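Local coordinates for CELL division protein FTSZ (Haloferax volcanii, PDB 4B45) that binds GTP, has GTPase activity, and takes part in controlling cell shape as a tubulin-like protein of the archaeal cytoskeleton, at residues Ile214-Ser219 against Gln297-Asp302; Glu81-Leu86 against Ala120-Val125; Ile240-Ser245 against Gly308-Leu313. All blocks are in the same frame, centred on the assembly; numbering follows the deposited sequence.

Contact 1: residues Ile214-Ser219 against Gln297-Asp302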
loop_
_atom_site.group_PDB
_atom_site.type_symbol
_atom_site.label_atom_id
_atom_site.label_comp_id
_atom_site.label_asym_id
_atom_site.label_seq_id
_atom_site.Cartn_x
_atom_site.Cartn_y
_atom_site.Cartn_z
ATOM N N ILE A 214 -10.408 -8.593 2.122
ATOM C CA ILE A 214 -11.487 -7.676 2.464
ATOM C C ILE A 214 -11.869 -7.759 3.937
ATOM O O ILE A 214 -12.050 -6.742 4.607
ATOM C CB ILE A 214 -12.726 -7.935 1.595
ATOM C CG1 ILE A 214 -12.366 -7.720 0.124
ATOM C CG2 ILE A 214 -13.893 -7.035 2.032
ATOM C CD1 ILE A 214 -13.549 -7.648 -0.816
ATOM N N ASN A 215 -11.982 -8.974 4.454
ATOM C CA ASN A 215 -12.340 -9.148 5.855
ATOM C C ASN A 215 -11.221 -8.773 6.833
ATOM O O ASN A 215 -11.478 -8.384 7.977
ATOM C CB ASN A 215 -12.879 -10.558 6.084
ATOM C CG ASN A 215 -14.218 -10.759 5.408
ATOM O OD1 ASN A 215 -14.798 -9.799 4.882
ATOM N ND2 ASN A 215 -14.725 -11.990 5.417
ATOM N N THR A 216 -9.982 -8.864 6.377
ATOM C CA THR A 216 -8.859 -8.384 7.170
ATOM C C THR A 216 -8.887 -6.856 7.316
ATOM O O THR A 216 -8.671 -6.318 8.408
ATOM C CB THR A 216 -7.511 -8.848 6.564
ATOM O OG1 THR A 216 -7.477 -10.285 6.527
ATOM C CG2 THR A 216 -6.339 -8.348 7.397
ATOM N N LEU A 217 -9.170 -6.161 6.217
ATOM C CA LEU A 217 -9.199 -4.698 6.212
ATOM C C LEU A 217 -10.523 -4.109 6.704
ATOM O O LEU A 217 -10.624 -2.899 6.920
ATOM C CB LEU A 217 -8.903 -4.180 4.807
ATOM C CG LEU A 217 -7.488 -4.528 4.353
ATOM C CD1 LEU A 217 -7.269 -4.183 2.901
ATOM C CD2 LEU A 217 -6.470 -3.821 5.269
ATOM N N ARG A 218 -11.519 -4.977 6.897
ATOM C CA ARG A 218 -12.887 -4.566 7.203
ATOM C C ARG A 218 -13.014 -3.744 8.486
ATOM O O ARG A 218 -13.897 -2.893 8.605
ATOM C CB ARG A 218 -13.783 -5.805 7.282
ATOM C CG ARG A 218 -15.271 -5.520 7.172
ATOM C CD ARG A 218 -16.049 -6.799 6.857
ATOM N NE ARG A 218 -15.906 -7.816 7.897
ATOM C CZ ARG A 218 -16.342 -9.070 7.779
ATOM N NH1 ARG A 218 -16.939 -9.460 6.660
ATOM N NH2 ARG A 218 -16.182 -9.938 8.773
ATOM N N SER A 219 -12.131 -4.006 9.441
ATOM C CA SER A 219 -12.128 -3.289 10.708
ATOM C C SER A 219 -11.839 -1.788 10.552
ATOM O O SER A 219 -12.261 -0.974 11.380
ATOM C CB SER A 219 -11.101 -3.925 11.645
ATOM O OG SER A 219 -9.982 -4.394 10.912
ATOM N N GLN A 297 -8.810 -12.521 14.995
ATOM C CA GLN A 297 -9.198 -12.680 13.597
ATOM C C GLN A 297 -7.987 -12.849 12.702
ATOM O O GLN A 297 -7.760 -12.038 11.802
ATOM C CB GLN A 297 -9.976 -11.462 13.107
ATOM C CG GLN A 297 -11.144 -11.041 13.965
ATOM C CD GLN A 297 -11.881 -9.870 13.347
ATOM O OE1 GLN A 297 -11.767 -8.729 13.808
ATOM N NE2 GLN A 297 -12.623 -10.143 12.274
ATOM N N VAL A 298 -7.201 -13.888 12.964
ATOM C CA VAL A 298 -6.073 -14.219 12.115
ATOM C C VAL A 298 -6.526 -15.230 11.082
ATOM O O VAL A 298 -6.951 -16.342 11.423
ATOM C CB VAL A 298 -4.892 -14.805 12.923
ATOM C CG1 VAL A 298 -3.820 -15.331 11.981
ATOM C CG2 VAL A 298 -4.317 -13.760 13.858
ATOM N N ARG A 299 -6.451 -14.825 9.821
ATOM C CA ARG A 299 -6.790 -15.682 8.690
ATOM C C ARG A 299 -5.508 -16.130 8.006
ATOM O O ARG A 299 -4.444 -15.512 8.171
ATOM C CB ARG A 299 -7.660 -14.905 7.685
ATOM C CG ARG A 299 -9.048 -14.559 8.213
ATOM C CD ARG A 299 -9.821 -13.638 7.261
ATOM N NE ARG A 299 -11.249 -13.683 7.554
ATOM C CZ ARG A 299 -11.847 -12.945 8.485
ATOM N NH1 ARG A 299 -11.147 -12.081 9.207
ATOM N NH2 ARG A 299 -13.149 -13.076 8.691
ATOM N N GLY A 300 -5.599 -17.179 7.203
ATOM C CA GLY A 300 -4.412 -17.658 6.522
ATOM C C GLY A 300 -4.715 -18.386 5.236
ATOM O O GLY A 300 -5.792 -18.947 5.072
ATOM N N GLY A 301 -3.751 -18.384 4.328
ATOM C CA GLY A 301 -3.892 -19.110 3.083
ATOM C C GLY A 301 -2.554 -19.194 2.389
ATOM O O GLY A 301 -1.616 -18.478 2.747
ATOM N N ASP A 302 -2.455 -20.065 1.398
ATOM C CA ASP A 302 -1.196 -20.233 0.682
ATOM C C ASP A 302 -1.331 -19.791 -0.764
ATOM O O ASP A 302 -2.371 -19.982 -1.387
ATOM C CB ASP A 302 -0.710 -21.687 0.755
ATOM C CG ASP A 302 -0.369 -22.117 2.172
ATOM O OD1 ASP A 302 -0.401 -21.250 3.082
ATOM O OD2 ASP A 302 -0.079 -23.321 2.375
HETATM O O HOH W 1 -8.323 -11.238 9.009
#

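Contact 2: residues Glu81-Leu86 against Ala120-Val125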
loop_
_atom_site.group_PDB
_atom_site.type_symbol
_atom_site.label_atom_id
_atom_site.label_comp_id
_atom_site.label_asym_id
_atom_site.label_seq_id
_atom_site.Cartn_x
_atom_site.Cartn_y
_atom_site.Cartn_z
ATOM N N GLU A 81 -14.665 15.573 -13.284
ATOM C CA GLU A 81 -13.693 15.190 -14.308
ATOM C C GLU A 81 -12.847 13.992 -13.859
ATOM O O GLU A 81 -12.526 13.113 -14.660
ATOM C CB GLU A 81 -12.792 16.382 -14.681
ATOM C CG GLU A 81 -13.523 17.569 -15.323
ATOM C CD GLU A 81 -14.364 18.370 -14.332
ATOM O OE1 GLU A 81 -14.351 18.042 -13.127
ATOM O OE2 GLU A 81 -15.046 19.330 -14.755
ATOM N N VAL A 82 -12.490 13.959 -12.577
ATOM C CA VAL A 82 -11.792 12.803 -12.020
ATOM C C VAL A 82 -12.673 11.550 -12.055
ATOM O O VAL A 82 -12.284 10.538 -12.649
ATOM C CB VAL A 82 -11.285 13.062 -10.585
ATOM C CG1 VAL A 82 -10.526 11.853 -10.068
ATOM C CG2 VAL A 82 -10.396 14.305 -10.551
ATOM N N MET A 83 -13.858 11.625 -11.440
ATOM C CA MET A 83 -14.814 10.508 -11.433
ATOM C C MET A 83 -15.130 9.995 -12.840
ATOM O O MET A 83 -15.433 8.811 -13.025
ATOM C CB MET A 83 -16.139 10.908 -10.761
ATOM C CG MET A 83 -16.038 11.444 -9.339
ATOM S SD MET A 83 -15.616 10.239 -8.077
ATOM C CE MET A 83 -17.128 9.280 -8.010
ATOM N N SER A 84 -15.080 10.889 -13.826
ATOM C CA SER A 84 -15.437 10.530 -15.200
ATOM C C SER A 84 -14.320 9.797 -15.922
ATOM O O SER A 84 -14.565 9.076 -16.889
ATOM C CB SER A 84 -15.851 11.763 -15.992
ATOM O OG SER A 84 -17.060 12.276 -15.465
ATOM N N ALA A 85 -13.091 9.985 -15.457
ATOM C CA ALA A 85 -11.991 9.168 -15.938
ATOM C C ALA A 85 -12.230 7.727 -15.479
ATOM O O ALA A 85 -11.858 6.777 -16.162
ATOM C CB ALA A 85 -10.654 9.694 -15.419
ATOM N N LEU A 86 -12.885 7.577 -14.331
ATOM C CA LEU A 86 -13.144 6.263 -13.744
ATOM C C LEU A 86 -14.356 5.540 -14.310
ATOM O O LEU A 86 -14.525 4.348 -14.063
ATOM C CB LEU A 86 -13.349 6.399 -12.246
ATOM C CG LEU A 86 -12.135 6.800 -11.432
ATOM C CD1 LEU A 86 -12.597 6.990 -10.010
ATOM C CD2 LEU A 86 -11.085 5.716 -11.541
ATOM N N ALA A 120 -16.210 6.388 -1.814
ATOM C CA ALA A 120 -16.806 5.548 -0.787
ATOM C C ALA A 120 -18.322 5.726 -0.740
ATOM O O ALA A 120 -19.047 4.837 -0.304
ATOM C CB ALA A 120 -16.190 5.862 0.568
ATOM N N GLY A 121 -18.797 6.875 -1.203
ATOM C CA GLY A 121 -20.203 7.197 -1.095
ATOM C C GLY A 121 -21.020 6.837 -2.316
ATOM O O GLY A 121 -22.146 7.316 -2.470
ATOM N N VAL A 122 -20.465 5.997 -3.186
ATOM C CA VAL A 122 -21.172 5.602 -4.405
ATOM C C VAL A 122 -20.911 4.163 -4.853
ATOM O O VAL A 122 -21.832 3.465 -5.286
ATOM C CB VAL A 122 -20.873 6.555 -5.581
ATOM C CG1 VAL A 122 -21.775 7.791 -5.537
ATOM C CG2 VAL A 122 -19.396 6.926 -5.622
ATOM N N TYR A 123 -19.661 3.723 -4.760
ATOM C CA TYR A 123 -19.314 2.360 -5.162
ATOM C C TYR A 123 -19.552 1.374 -4.022
ATOM O O TYR A 123 -19.485 1.745 -2.845
ATOM C CB TYR A 123 -17.873 2.291 -5.691
ATOM C CG TYR A 123 -17.718 2.976 -7.030
ATOM C CD1 TYR A 123 -18.127 2.352 -8.198
ATOM C CD2 TYR A 123 -17.190 4.257 -7.123
ATOM C CE1 TYR A 123 -18.007 2.970 -9.421
ATOM C CE2 TYR A 123 -17.062 4.888 -8.344
ATOM C CZ TYR A 123 -17.474 4.239 -9.491
ATOM O OH TYR A 123 -17.356 4.860 -10.715
ATOM N N ASP A 124 -19.856 0.125 -4.367
ATOM C CA ASP A 124 -20.153 -0.867 -3.342
ATOM C C ASP A 124 -18.888 -1.510 -2.783
ATOM O O ASP A 124 -18.889 -2.030 -1.668
ATOM C CB ASP A 124 -21.120 -1.937 -3.861
ATOM C CG ASP A 124 -21.689 -2.791 -2.742
ATOM O OD1 ASP A 124 -21.642 -2.340 -1.576
ATOM O OD2 ASP A 124 -22.175 -3.913 -3.017
ATOM N N VAL A 125 -17.804 -1.460 -3.548
ATOM C CA VAL A 125 -16.552 -2.103 -3.141
ATOM C C VAL A 125 -15.771 -1.239 -2.155
ATOM O O VAL A 125 -15.982 -0.021 -2.090
ATOM C CB VAL A 125 -15.676 -2.435 -4.366
ATOM C CG1 VAL A 125 -16.347 -3.513 -5.206
ATOM C CG2 VAL A 125 -15.431 -1.186 -5.197
#

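Contact 3: residues Ile240-Ser245 against Gly308-Leu313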
loop_
_atom_site.group_PDB
_atom_site.type_symbol
_atom_site.label_atom_id
_atom_site.label_comp_id
_atom_site.label_asym_id
_atom_site.label_seq_id
_atom_site.Cartn_x
_atom_site.Cartn_y
_atom_site.Cartn_z
ATOM N N ILE A 240 10.527 -25.854 7.578
ATOM C CA ILE A 240 9.666 -25.512 8.704
ATOM C C ILE A 240 10.162 -24.252 9.402
ATOM O O ILE A 240 9.387 -23.329 9.660
ATOM C CB ILE A 240 9.540 -26.672 9.702
ATOM C CG1 ILE A 240 8.658 -27.772 9.106
ATOM C CG2 ILE A 240 8.932 -26.172 10.995
ATOM C CD1 ILE A 240 8.584 -29.028 9.936
ATOM N N ASN A 241 11.462 -24.221 9.692
ATOM C CA ASN A 241 12.120 -23.044 10.267
ATOM C C ASN A 241 12.020 -21.807 9.379
ATOM O O ASN A 241 11.739 -20.700 9.864
ATOM C CB ASN A 241 13.590 -23.352 10.549
ATOM C CG ASN A 241 14.367 -22.133 11.029
ATOM O OD1 ASN A 241 15.198 -21.579 10.300
ATOM N ND2 ASN A 241 14.102 -21.714 12.262
ATOM N N ALA A 242 12.272 -21.993 8.086
ATOM C CA ALA A 242 12.124 -20.917 7.107
ATOM C C ALA A 242 10.744 -20.234 7.169
ATOM O O ALA A 242 10.661 -19.009 7.129
ATOM C CB ALA A 242 12.395 -21.437 5.695
ATOM N N VAL A 243 9.673 -21.026 7.268
ATOM C CA VAL A 243 8.317 -20.481 7.367
ATOM C C VAL A 243 8.111 -19.694 8.660
ATOM O O VAL A 243 7.503 -18.607 8.644
ATOM C CB VAL A 243 7.227 -21.600 7.248
ATOM C CG1 VAL A 243 5.813 -21.030 7.444
ATOM C CG2 VAL A 243 7.315 -22.277 5.900
ATOM N N MET A 244 8.612 -20.236 9.772
ATOM C CA MET A 244 8.546 -19.553 11.067
ATOM C C MET A 244 9.271 -18.213 11.026
ATOM O O MET A 244 8.783 -17.198 11.531
ATOM C CB MET A 244 9.203 -20.381 12.176
ATOM C CG MET A 244 8.535 -21.708 12.495
ATOM S SD MET A 244 6.766 -21.499 12.737
ATOM C CE MET A 244 6.665 -20.738 14.359
ATOM N N SER A 245 10.460 -18.215 10.451
ATOM C CA SER A 245 11.311 -17.055 10.575
ATOM C C SER A 245 10.897 -15.971 9.579
ATOM O O SER A 245 10.851 -14.800 9.952
ATOM C CB SER A 245 12.781 -17.434 10.420
ATOM O OG SER A 245 13.177 -17.339 9.069
ATOM N N GLY A 308 12.245 -20.262 -6.266
ATOM C CA GLY A 308 13.221 -21.083 -5.572
ATOM C C GLY A 308 13.168 -20.754 -4.094
ATOM O O GLY A 308 13.933 -21.279 -3.285
ATOM N N ARG A 309 12.232 -19.885 -3.742
ATOM C CA ARG A 309 12.128 -19.369 -2.391
ATOM C C ARG A 309 10.747 -19.593 -1.779
ATOM O O ARG A 309 9.838 -20.128 -2.417
ATOM C CB ARG A 309 12.463 -17.872 -2.400
ATOM C CG ARG A 309 13.814 -17.581 -3.037
ATOM C CD ARG A 309 14.067 -16.090 -3.234
ATOM N NE ARG A 309 14.147 -15.383 -1.963
ATOM C CZ ARG A 309 15.212 -15.401 -1.169
ATOM N NH1 ARG A 309 16.290 -16.090 -1.517
ATOM N NH2 ARG A 309 15.196 -14.734 -0.025
ATOM N N LEU A 310 10.618 -19.183 -0.523
ATOM C CA LEU A 310 9.347 -19.150 0.183
ATOM C C LEU A 310 9.241 -17.753 0.734
ATOM O O LEU A 310 10.260 -17.134 1.042
ATOM C CB LEU A 310 9.372 -20.092 1.386
ATOM C CG LEU A 310 9.278 -21.587 1.176
ATOM C CD1 LEU A 310 9.702 -22.282 2.454
ATOM C CD2 LEU A 310 7.855 -21.953 0.802
ATOM N N ALA A 311 8.025 -17.260 0.904
ATOM C CA ALA A 311 7.866 -15.979 1.569
ATOM C C ALA A 311 6.603 -15.960 2.395
ATOM O O ALA A 311 5.658 -16.681 2.096
ATOM C CB ALA A 311 7.870 -14.831 0.562
ATOM N N SER A 312 6.616 -15.148 3.448
ATOM C CA SER A 312 5.415 -14.832 4.193
ATOM C C SER A 312 5.022 -13.401 3.854
ATOM O O SER A 312 5.843 -12.473 3.884
ATOM C CB SER A 312 5.627 -14.957 5.699
ATOM O OG SER A 312 6.009 -16.274 6.049
ATOM N N LEU A 313 3.758 -13.233 3.523
ATOM C CA LEU A 313 3.218 -11.928 3.232
ATOM C C LEU A 313 2.116 -11.774 4.252
ATOM O O LEU A 313 1.146 -12.535 4.235
ATOM C CB LEU A 313 2.656 -11.932 1.822
ATOM C CG LEU A 313 2.123 -10.650 1.204
ATOM C CD1 LEU A 313 3.279 -9.695 0.887
ATOM C CD2 LEU A 313 1.344 -11.005 -0.057
#

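Contact 1: residues Ile214-Ser219 against Gln297-Asp302
Asn215 meets Arg299 where helix 210-217 packs beside strand 298-304, the outermost strand at one end of the sheet, in the C-terminal domain of the tubulin/FtsZ fold. Asn215 brings its CB over the centre of one face of the Arg299 guanidinium, with CB 3.5 Å from Arg299 CZ. The amide itself is steeply turned against that group, the two planes being 69° apart. Its ND2 stays 3.8 Å from Arg299 NH2 and makes no hydrogen bond there.

Thr216 comes next and runs past the Arg299 chain in the opposite direction. Its OG1 is 4.2 Å from Arg299 CD and is hydrogen-bonded to the backbone O of Glu212, one helical turn earlier. Glu212 also forms a long, weak ion pair with Arg299. Arg218 follows, and its NH2 lies 4.4 Å from Arg299 NH2. Two like charges are thus near each other, that of Arg299 probably offset in part by Glu212.

The Arg299 chain is extended from CG to NE, and a chi4 of 85° turns the guanidinium face to Asn215. Shortening Arg299 to an alanine would remove the group that Asn215 CB packs on, and would probably leave the bridging water without its NH1 donor and Glu212 without its weak partner. That water sits in the guanidinium plane at its edge. It accepts from Arg299 NH1 at 3.0 Å and donates to Thr216 OG1 at 2.8 Å and to the backbone O of Gln297 at 3.0 Å.

Contact 2: residues Glu81-Leu86 against Ala120-Val125
The Tyr123 ring is the flat group of this contact, and Met83 reaches it at a slant, neither squarely over a face nor at an edge. The setting is the Rossmann-like alpha/beta GTPase domain of the tubulin/FtsZ family. The methyl CE of Met83 stands 4.4 Å from Tyr123 CE2. The phenol end points to Leu86: Tyr123 OH is 4.6 Å from Leu86 CB and 4.4 Å from Leu86 O, too far for a hydrogen bond. Outside the two segments, the Tyr123 side chain also touches Val90.

The C-terminal part of helix 68-85 meets the loop that leads from helix 107-120 into strand 127-133. The backbones are well apart, with Met83 CA 10.7 Å from Val122 CA, and side chains span the gap.

Met83 reaches across from the helix side. Its chain is bent at chi2 and chi3, both -71°, which carries CE to the loop although its CB does not point at the loop. Leu119 of helix 107-120 touches both Met83 and Leu86. Leu86 is buried and also packs on Val4 and Ile6 of strand 3-8, so the hydrophobic patch continues into the sheet. No hydrogen bond joins the two segments.

Val122 offers one branch to the methionine. Its CG2, placed between the backbone N and the carbonyl carbon, lies 4.0 Å from Met83 CE.

Contact 3: residues Ile240-Ser245 against Gly308-Leu313
Apolar contacts between Leu310 and the pair Ala242 and Val243 carry this buried meeting of a helix with a strand. One methyl of Leu310 touches both partners. Leu310 CD1 is 4.2 Å from Val243 CG2 and 4.3 Å from Ala242 CB. The valine has CG1 anti to its backbone N (chi1 176°), which leaves CG2 as the branch that meets the leucine. The CB of Leu310 points toward the helix. Around them, Leu310 also packs on Asn239, Thr276 and Ile277, while Val243 touches Ile270 and Ala285.

The polar part is less direct. Ser312 OG comes within 3.8 Å of Val243 O, and no hydrogen bond forms between the two. The hydroxyl is instead hydrogen-bonded to Thr247 OG1 and Thr246 OG1, farther along the same helix. Thr247 OG1 also bonds to Val243 O, and Thr246 OG1 to Ala242 O. This small network of hydroxyls and carbonyls satisfies Ser312 OG inside a buried interface.

The backbones stay a side-chain layer apart. Val243 CA and Ser312 CA are 7.1 Å apart, the nearest CA pair. The axes of 240-245 and 309-313 approach to 8.1 Å and run in similar directions, with a signed crossing angle of -31°. Ladders to strands 222-231 and 263-272 hold strand 309-319 between antiparallel neighbours. This helix packed on the sheet is part of the C-terminal domain of the tubulin/FtsZ superfamily, in which helices pack on a beta-sheet.

In the fold
Contacts 1 and 3 belong to the C-terminal domain and contact 2 to the GTPase domain. Contacts 1 and 3 reach the same sheet, through consecutive strands 298-304 and 309-319, and strand 263-272 runs between those two. Their centres are about 19 Å apart, and their segments alternate along the chain. Contact 2 closes before either opens. Its centre is about 25 Å from that of contact 1. The centre of contact 3 is about 39 Å from it, and contacts 2 and 3 are on opposite sides of the chain's centre. All three lie away from the GTP site. Contact 2 is linked to it along the chain: helix 107-120, whose start includes the GTP-binding residues Ser107 and Gly108, runs into its second segment.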